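PDB 5YGB: tudor and KH domain-containing protein homolog from Drosophila melanogaster, which takes part in piRNA metabolism and transposon repression, probably by recruiting Piwi proteins such as AGO3 and Piwi to the piRNA biogenesis machinery in the nuage. Local coordinates for residues Y8-V12 / T154-H158; V12-F18 / S146-E151. The protein carries 1 engineered substitution. All blocks are in the same frame, centred on the assembly; numbering follows the deposited sequence.

Overall arrangement
This chain is the extended Tudor domain. A canonical Tudor unit, the sheet of strands 60-65 to 109-111, is joined to an OB-fold, the staphylococcal-nuclease-like (SN-like) half, which holds both contacts. The Tudor domain binds the N-terminal peptide of Piwi, with or without symmetric arginine dimethylation. Interactions 1 and 2 lie about 10 Å apart, centre to centre. Strands 5-12 and 17-22 are neighbours in one sheet, and helix 144-154 with the loop after it lies against them. V12 belongs to both contacts. V9 CG1 also approaches F18 CD2 at 4.3 Å, and V156 CG1 packs on E151 CB at 3.8 Å. Along the chain, interaction 2 is nested within the loop that interaction 1 closes.

Interaction 1 (Y8-V12 / T154-H158); sequences YVSAV and TEVAH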
ATOM      1  N   TYR A   8       4.523   0.196 -10.445  1.00 10.74           N
ATOM      2  CA  TYR A   8       3.065   0.161 -10.419  1.00 11.75           C
ATOM      3  C   TYR A   8       2.593   0.983  -9.242  1.00 10.54           C
ATOM      4  O   TYR A   8       3.195   0.905  -8.173  1.00 10.95           O
ATOM      5  CB  TYR A   8       2.525  -1.252 -10.224  1.00 12.64           C
ATOM      6  CG  TYR A   8       2.901  -2.278 -11.258  1.00 14.38           C
ATOM      7  CD1 TYR A   8       2.629  -2.074 -12.607  1.00 19.81           C
ATOM      8  CD2 TYR A   8       3.493  -3.471 -10.880  1.00 16.29           C
ATOM      9  CE1 TYR A   8       2.953  -3.017 -13.542  1.00 23.32           C
ATOM     10  CE2 TYR A   8       3.821  -4.435 -11.818  1.00 23.18           C
ATOM     11  CZ  TYR A   8       3.546  -4.196 -13.145  1.00 22.12           C
ATOM     12  OH  TYR A   8       3.874  -5.145 -14.087  1.00 42.31           O
ATOM     13  N   VAL A   9       1.495   1.713  -9.396  1.00 11.56           N
ATOM     14  CA  VAL A   9       0.800   2.274  -8.237  1.00 11.39           C
ATOM     15  C   VAL A   9      -0.161   1.201  -7.722  1.00 11.24           C
ATOM     16  O   VAL A   9      -1.069   0.771  -8.437  1.00 12.58           O
ATOM     17  CB  VAL A   9       0.067   3.565  -8.593  1.00 10.38           C
ATOM     18  CG1 VAL A   9      -0.815   3.994  -7.437  1.00 11.95           C
ATOM     19  CG2 VAL A   9       1.081   4.644  -8.936  1.00 12.26           C
ATOM     20  N   SER A  10       0.068   0.726  -6.500  1.00  9.89           N
ATOM     21  CA  SER A  10      -0.653  -0.437  -5.979  1.00 11.44           C
ATOM     22  C   SER A  10      -1.817  -0.060  -5.066  1.00 11.27           C
ATOM     23  O   SER A  10      -2.734  -0.856  -4.888  1.00 13.79           O
ATOM     24  CB  SER A  10       0.304  -1.377  -5.225  1.00 11.32           C
ATOM     25  OG  SER A  10       1.105  -0.671  -4.286  1.00 11.92           O
ATOM     26  N   ALA A  11      -1.778   1.132  -4.480  1.00 10.40           N
ATOM     27  CA  ALA A  11      -2.868   1.603  -3.637  1.00 11.22           C
ATOM     28  C   ALA A  11      -2.839   3.117  -3.612  1.00 11.32           C
ATOM     29  O   ALA A  11      -1.767   3.719  -3.703  1.00 11.56           O
ATOM     30  CB  ALA A  11      -2.759   1.027  -2.213  1.00 13.15           C
ATOM     31  N   VAL A  12      -4.010   3.727  -3.474  1.00 12.52           N
ATOM     32  CA  VAL A  12      -4.147   5.178  -3.421  1.00 13.15           C
ATOM     33  C   VAL A  12      -5.076   5.611  -2.304  1.00 15.17           C
ATOM     34  O   VAL A  12      -6.203   5.125  -2.203  1.00 14.67           O
ATOM     35  CB  VAL A  12      -4.707   5.736  -4.743  1.00 12.72           C
ATOM     36  CG1 VAL A  12      -5.084   7.213  -4.594  1.00 13.70           C
ATOM     37  CG2 VAL A  12      -3.724   5.534  -5.899  1.00 13.58           C
ATOM     38  N   THR A 154      -3.309   6.728 -12.897  1.00 13.35           N
ATOM     39  CA  THR A 154      -2.362   5.706 -12.461  1.00 14.01           C
ATOM     40  C   THR A 154      -2.872   4.291 -12.708  1.00 14.30           C
ATOM     41  O   THR A 154      -2.097   3.343 -12.616  1.00 14.58           O
ATOM     42  CB  THR A 154      -2.026   5.835 -10.958  1.00 13.31           C
ATOM     43  OG1 THR A 154      -3.215   5.685 -10.173  1.00 13.73           O
ATOM     44  CG2 THR A 154      -1.370   7.176 -10.652  1.00 15.89           C
ATOM     45  N   GLU A 155      -4.162   4.162 -13.029  1.00 14.21           N
ATOM     46  CA  GLU A 155      -4.866   2.876 -13.088  1.00 14.94           C
ATOM     47  C   GLU A 155      -4.467   1.973 -11.922  1.00 14.77           C
ATOM     48  O   GLU A 155      -4.076   0.809 -12.103  1.00 14.99           O
ATOM     49  CB  GLU A 155      -4.624   2.164 -14.420  1.00 16.57           C
ATOM     50  CG  GLU A 155      -5.814   1.291 -14.818  1.00 21.21           C
ATOM     51  CD  GLU A 155      -5.540   0.390 -16.005  1.00 37.82           C
ATOM     52  OE1 GLU A 155      -4.551   0.628 -16.730  1.00 29.39           O
ATOM     53  OE2 GLU A 155      -6.326  -0.560 -16.208  1.00 38.60           O
ATOM     54  N   VAL A 156      -4.603   2.523 -10.723  1.00 13.59           N
ATOM     55  CA  VAL A 156      -4.194   1.860  -9.503  1.00 12.85           C
ATOM     56  C   VAL A 156      -4.705   0.423  -9.443  1.00 13.76           C
ATOM     57  O   VAL A 156      -5.867   0.149  -9.766  1.00 15.07           O
ATOM     58  CB  VAL A 156      -4.671   2.650  -8.258  1.00 12.46           C
ATOM     59  CG1 VAL A 156      -6.154   2.976  -8.343  1.00 17.16           C
ATOM     60  CG2 VAL A 156      -4.339   1.882  -6.983  1.00 14.72           C
ATOM     61  N   ALA A 157      -3.793  -0.478  -9.079  1.00 13.28           N
ATOM     62  CA  ALA A 157      -4.053  -1.901  -8.814  1.00 13.72           C
ATOM     63  C   ALA A 157      -4.281  -2.745 -10.071  1.00 18.96           C
ATOM     64  O   ALA A 157      -4.582  -3.936  -9.959  1.00 24.03           O
ATOM     65  CB  ALA A 157      -5.241  -2.062  -7.841  1.00 14.84           C
ATOM     66  N   HIS A 158      -4.108  -2.166 -11.256  1.00 14.46           N
ATOM     67  CA  HIS A 158      -4.337  -2.910 -12.503  1.00 16.06           C
ATOM     68  C   HIS A 158      -3.077  -3.087 -13.337  1.00 16.21           C
ATOM     69  O   HIS A 158      -3.152  -3.267 -14.558  1.00 20.02           O
ATOM     70  CB  HIS A 158      -5.424  -2.232 -13.331  1.00 20.36           C
ATOM     71  CG  HIS A 158      -6.783  -2.371 -12.740  1.00 32.71           C
ATOM     72  ND1 HIS A 158      -7.435  -1.333 -12.096  1.00 39.36           N
ATOM     73  CD2 HIS A 158      -7.627  -3.430 -12.677  1.00 37.69           C
ATOM     74  CE1 HIS A 158      -8.606  -1.748 -11.673  1.00 41.78           C
ATOM     75  NE2 HIS A 158      -8.754  -3.018 -12.009  1.00 41.73           N
TER
HETATM   76  O   HOH W   1       0.311   2.195 -11.938  1.00 13.36           O
HETATM   77  O   HOH W   2      -1.378   0.015 -11.785  1.00 13.88           O
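V9 packs on T154 and V156, just where helix 144-154 gives way to the next loop. Its CB lies 3.9 Å from CB of T154. CG2 continues along T154, against CB and the methyl CG2. CG1 stands anti to the backbone N of V9 (chi1 171°), which brings it within reach of both T154 OG1 and V156 CG2. The T154 hydroxyl itself is hydrogen-bonded to F150 O. With both methyls gone, an alanine here is likely to leave a gap beside T154 and V156 CG2, and that end of the helix less firmly seated on the strand.

E155 leaves the helix with positive phi and starts a type II beta turn that closes at H158. This turn lies alongside strand 5-12, the first strand of the OB-fold. A157 N bonds V9 O at 3.1 Å, nearly straight at 167°. V156 CA adds a CH...O contact to the same oxygen at 3.5 Å. Further along, V156 CG2 reaches over the backbone to A11 N at 3.7 Å, while V12 CG2 meets V156 CB at 3.8 Å. One water accepts from V9 N and lies 2.8 Å from T154 O.

Interaction 2 (V12-F18 / S146-E151); sequences VASPTKF and SIAKFE
The turn between strands 5-12 and 17-22 of the OB-fold, the SN-like half of the extended Tudor domain, docks on helix 144-154. The helix lies between the third and fourth strands of this fold; the canonical Tudor unit is inserted between the second and third. F150 of the helix enters between V12, P15 and F18. Its CG is anti to the backbone N (chi1 -176°), which carries the ring toward the turn. P15 CA sits over the centre of one ring face, a CH-pi contact 4.0 Å from the centroid and 11° off the ring normal. The P15 ring slides past in the opposite direction, with CG 3.9 Å from F150 CB. V12 CG1 comes in at the edge of the F150 ring, near its plane, 3.9 Å from CD2. F150 CZ lies over one face of the F18 ring, off-centre toward the rim, 3.5 Å from F18 CD1. The two ring planes meet obliquely at 53°. L194, I205 and M209 also touch the buried F150.

A13 N and S14 N both bond to K17 O, a classic beta bulge. S14 to K17 is a type I beta turn, and S14 OG accepts from T16 N at 3.0 Å, an ST turn. One turn before F150, I147 packs beside the backbone of the loop, its CG2 3.7 Å from A13 O. The methylene CG of E151 lies along V12 CG1. Beyond it the extended E151 chain carries its carboxylate to a water, which donates to E151 OE2 and, at 2.8 Å, to V12 O.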
ATOM      1  N   VAL A  12      -4.010   3.727  -3.474  1.00 12.52           N
ATOM      2  CA  VAL A  12      -4.147   5.178  -3.421  1.00 13.15           C
ATOM      3  C   VAL A  12      -5.076   5.611  -2.304  1.00 15.17           C
ATOM      4  O   VAL A  12      -6.203   5.125  -2.203  1.00 14.67           O
ATOM      5  CB  VAL A  12      -4.707   5.736  -4.743  1.00 12.72           C
ATOM      6  CG1 VAL A  12      -5.084   7.213  -4.594  1.00 13.70           C
ATOM      7  CG2 VAL A  12      -3.724   5.534  -5.899  1.00 13.58           C
ATOM      8  N   ALA A  13      -4.600   6.529  -1.471  1.00 13.97           N
ATOM      9  CA  ALA A  13      -5.488   7.309  -0.604  1.00 14.47           C
ATOM     10  C   ALA A  13      -5.785   8.662  -1.256  1.00 15.68           C
ATOM     11  O   ALA A  13      -6.933   9.099  -1.314  1.00 17.97           O
ATOM     12  CB  ALA A  13      -4.876   7.498   0.760  1.00 16.84           C
ATOM     13  N   SER A  14      -4.740   9.323  -1.747  1.00 14.20           N
ATOM     14  CA  SER A  14      -4.890  10.608  -2.424  1.00 13.35           C
ATOM     15  C   SER A  14      -3.646  10.858  -3.271  1.00 14.10           C
ATOM     16  O   SER A  14      -2.705  10.072  -3.201  1.00 13.58           O
ATOM     17  CB  SER A  14      -5.092  11.736  -1.400  1.00 16.97           C
ATOM     18  OG  SER A  14      -3.843  12.223  -0.940  1.00 15.44           O
ATOM     19  N   PRO A  15      -3.629  11.945  -4.073  1.00 13.53           N
ATOM     20  CA  PRO A  15      -2.388  12.233  -4.812  1.00 14.84           C
ATOM     21  C   PRO A  15      -1.186  12.481  -3.907  1.00 15.21           C
ATOM     22  O   PRO A  15      -0.056  12.369  -4.380  1.00 15.42           O
ATOM     23  CB  PRO A  15      -2.734  13.503  -5.606  1.00 16.23           C
ATOM     24  CG  PRO A  15      -4.227  13.452  -5.762  1.00 15.69           C
ATOM     25  CD  PRO A  15      -4.720  12.863  -4.466  1.00 15.73           C
ATOM     26  N   THR A  16      -1.412  12.810  -2.637  1.00 15.18           N
ATOM     27  CA  THR A  16      -0.288  13.005  -1.727  1.00 13.49           C
ATOM     28  C   THR A  16      -0.159  11.876  -0.700  1.00 14.38           C
ATOM     29  O   THR A  16       0.585  11.988   0.273  1.00 14.88           O
ATOM     30  CB  THR A  16      -0.360  14.391  -1.025  1.00 17.70           C
ATOM     31  OG1 THR A  16      -1.678  14.623  -0.515  1.00 17.97           O
ATOM     32  CG2 THR A  16      -0.019  15.488  -2.019  1.00 20.84           C
ATOM     33  N   LYS A  17      -0.845  10.765  -0.958  1.00 14.21           N
ATOM     34  CA  LYS A  17      -0.644   9.554  -0.174  1.00 14.45           C
ATOM     35  C   LYS A  17      -1.013   8.329  -1.004  1.00 12.30           C
ATOM     36  O   LYS A  17      -2.179   7.983  -1.135  1.00 12.85           O
ATOM     37  CB  LYS A  17      -1.461   9.593   1.122  1.00 14.53           C
ATOM     38  CG  LYS A  17      -1.190   8.405   2.038  1.00 17.61           C
ATOM     39  CD  LYS A  17      -1.973   8.512   3.342  1.00 24.07           C
ATOM     40  CE  LYS A  17      -1.553   7.426   4.313  1.00 33.42           C
ATOM     41  NZ  LYS A  17      -2.246   7.553   5.629  1.00 42.68           N
ATOM     42  N   PHE A  18      -0.006   7.695  -1.591  1.00 11.47           N
ATOM     43  CA  PHE A  18      -0.231   6.492  -2.376  1.00 10.52           C
ATOM     44  C   PHE A  18       0.992   5.596  -2.257  1.00  9.54           C
ATOM     45  O   PHE A  18       2.001   5.984  -1.671  1.00 11.28           O
ATOM     46  CB  PHE A  18      -0.554   6.830  -3.847  1.00 11.24           C
ATOM     47  CG  PHE A  18       0.542   7.574  -4.578  1.00 10.00           C
ATOM     48  CD1 PHE A  18       0.597   8.963  -4.561  1.00 12.04           C
ATOM     49  CD2 PHE A  18       1.512   6.881  -5.286  1.00 12.76           C
ATOM     50  CE1 PHE A  18       1.601   9.634  -5.228  1.00 12.89           C
ATOM     51  CE2 PHE A  18       2.511   7.559  -5.967  1.00 12.43           C
ATOM     52  CZ  PHE A  18       2.546   8.937  -5.935  1.00 13.19           C
ATOM     53  N   SER A 146     -10.613  14.788  -7.632  1.00 19.47           N
ATOM     54  CA  SER A 146      -9.160  14.803  -7.819  1.00 19.03           C
ATOM     55  C   SER A 146      -8.577  13.435  -7.504  1.00 15.73           C
ATOM     56  O   SER A 146      -7.687  12.949  -8.210  1.00 15.73           O
ATOM     57  CB  SER A 146      -8.497  15.862  -6.942  1.00 18.49           C
ATOM     58  OG  SER A 146      -8.821  17.173  -7.385  1.00 20.58           O
ATOM     59  N   ILE A 147      -9.063  12.819  -6.433  1.00 16.70           N
ATOM     60  CA  ILE A 147      -8.626  11.480  -6.071  1.00 16.06           C
ATOM     61  C   ILE A 147      -8.981  10.508  -7.189  1.00 16.41           C
ATOM     62  O   ILE A 147      -8.147   9.698  -7.593  1.00 15.81           O
ATOM     63  CB  ILE A 147      -9.251  11.028  -4.737  1.00 18.66           C
ATOM     64  CG1 ILE A 147      -8.821  11.970  -3.610  1.00 16.89           C
ATOM     65  CG2 ILE A 147      -8.852   9.593  -4.422  1.00 18.13           C
ATOM     66  CD1 ILE A 147      -9.525  11.720  -2.290  1.00 18.03           C
ATOM     67  N   ALA A 148     -10.201  10.606  -7.707  1.00 17.90           N
ATOM     68  CA  ALA A 148     -10.640   9.745  -8.802  1.00 16.57           C
ATOM     69  C   ALA A 148      -9.785   9.928 -10.054  1.00 17.37           C
ATOM     70  O   ALA A 148      -9.398   8.948 -10.696  1.00 17.57           O
ATOM     71  CB  ALA A 148     -12.114  10.006  -9.119  1.00 18.25           C
ATOM     72  N   LYS A 149      -9.479  11.174 -10.400  1.00 17.53           N
ATOM     73  CA  LYS A 149      -8.659  11.426 -11.575  1.00 18.10           C
ATOM     74  C   LYS A 149      -7.274  10.801 -11.401  1.00 14.75           C
ATOM     75  O   LYS A 149      -6.736  10.214 -12.338  1.00 14.25           O
ATOM     76  CB  LYS A 149      -8.536  12.929 -11.843  1.00 18.52           C
ATOM     77  CG  LYS A 149      -7.706  13.275 -13.070  1.00 17.16           C
ATOM     78  CD  LYS A 149      -8.312  12.706 -14.340  1.00 21.45           C
ATOM     79  CE  LYS A 149      -7.533  13.148 -15.570  1.00 28.19           C
ATOM     80  NZ  LYS A 149      -8.221  12.778 -16.842  1.00 37.34           N
ATOM     81  N   PHE A 150      -6.711  10.920 -10.205  1.00 14.83           N
ATOM     82  CA  PHE A 150      -5.404  10.331  -9.946  1.00 14.21           C
ATOM     83  C   PHE A 150      -5.464   8.793 -10.019  1.00 14.94           C
ATOM     84  O   PHE A 150      -4.561   8.151 -10.562  1.00 12.83           O
ATOM     85  CB  PHE A 150      -4.870  10.801  -8.586  1.00 14.56           C
ATOM     86  CG  PHE A 150      -3.484  10.321  -8.281  1.00 12.06           C
ATOM     87  CD1 PHE A 150      -2.393  10.850  -8.956  1.00 13.70           C
ATOM     88  CD2 PHE A 150      -3.272   9.331  -7.337  1.00 15.30           C
ATOM     89  CE1 PHE A 150      -1.097  10.411  -8.680  1.00 13.61           C
ATOM     90  CE2 PHE A 150      -1.978   8.874  -7.062  1.00 15.65           C
ATOM     91  CZ  PHE A 150      -0.887   9.422  -7.735  1.00 12.92           C
ATOM     92  N   GLU A 151      -6.521   8.199  -9.480  1.00 15.00           N
ATOM     93  CA  GLU A 151      -6.719   6.758  -9.603  1.00 16.07           C
ATOM     94  C   GLU A 151      -6.809   6.338 -11.066  1.00 15.22           C
ATOM     95  O   GLU A 151      -6.257   5.307 -11.451  1.00 15.82           O
ATOM     96  CB  GLU A 151      -7.978   6.325  -8.850  1.00 16.26           C
ATOM     97  CG  GLU A 151      -7.813   6.412  -7.337  1.00 15.83           C
ATOM     98  CD  GLU A 151      -9.097   6.152  -6.575  1.00 25.16           C
ATOM     99  OE1 GLU A 151     -10.178   6.502  -7.089  1.00 28.04           O
ATOM    100  OE2 GLU A 151      -9.017   5.603  -5.459  1.00 36.36           O
TER
HETATM  101  O   HOH W   3      -8.908   5.541  -2.946  1.00 40.24           O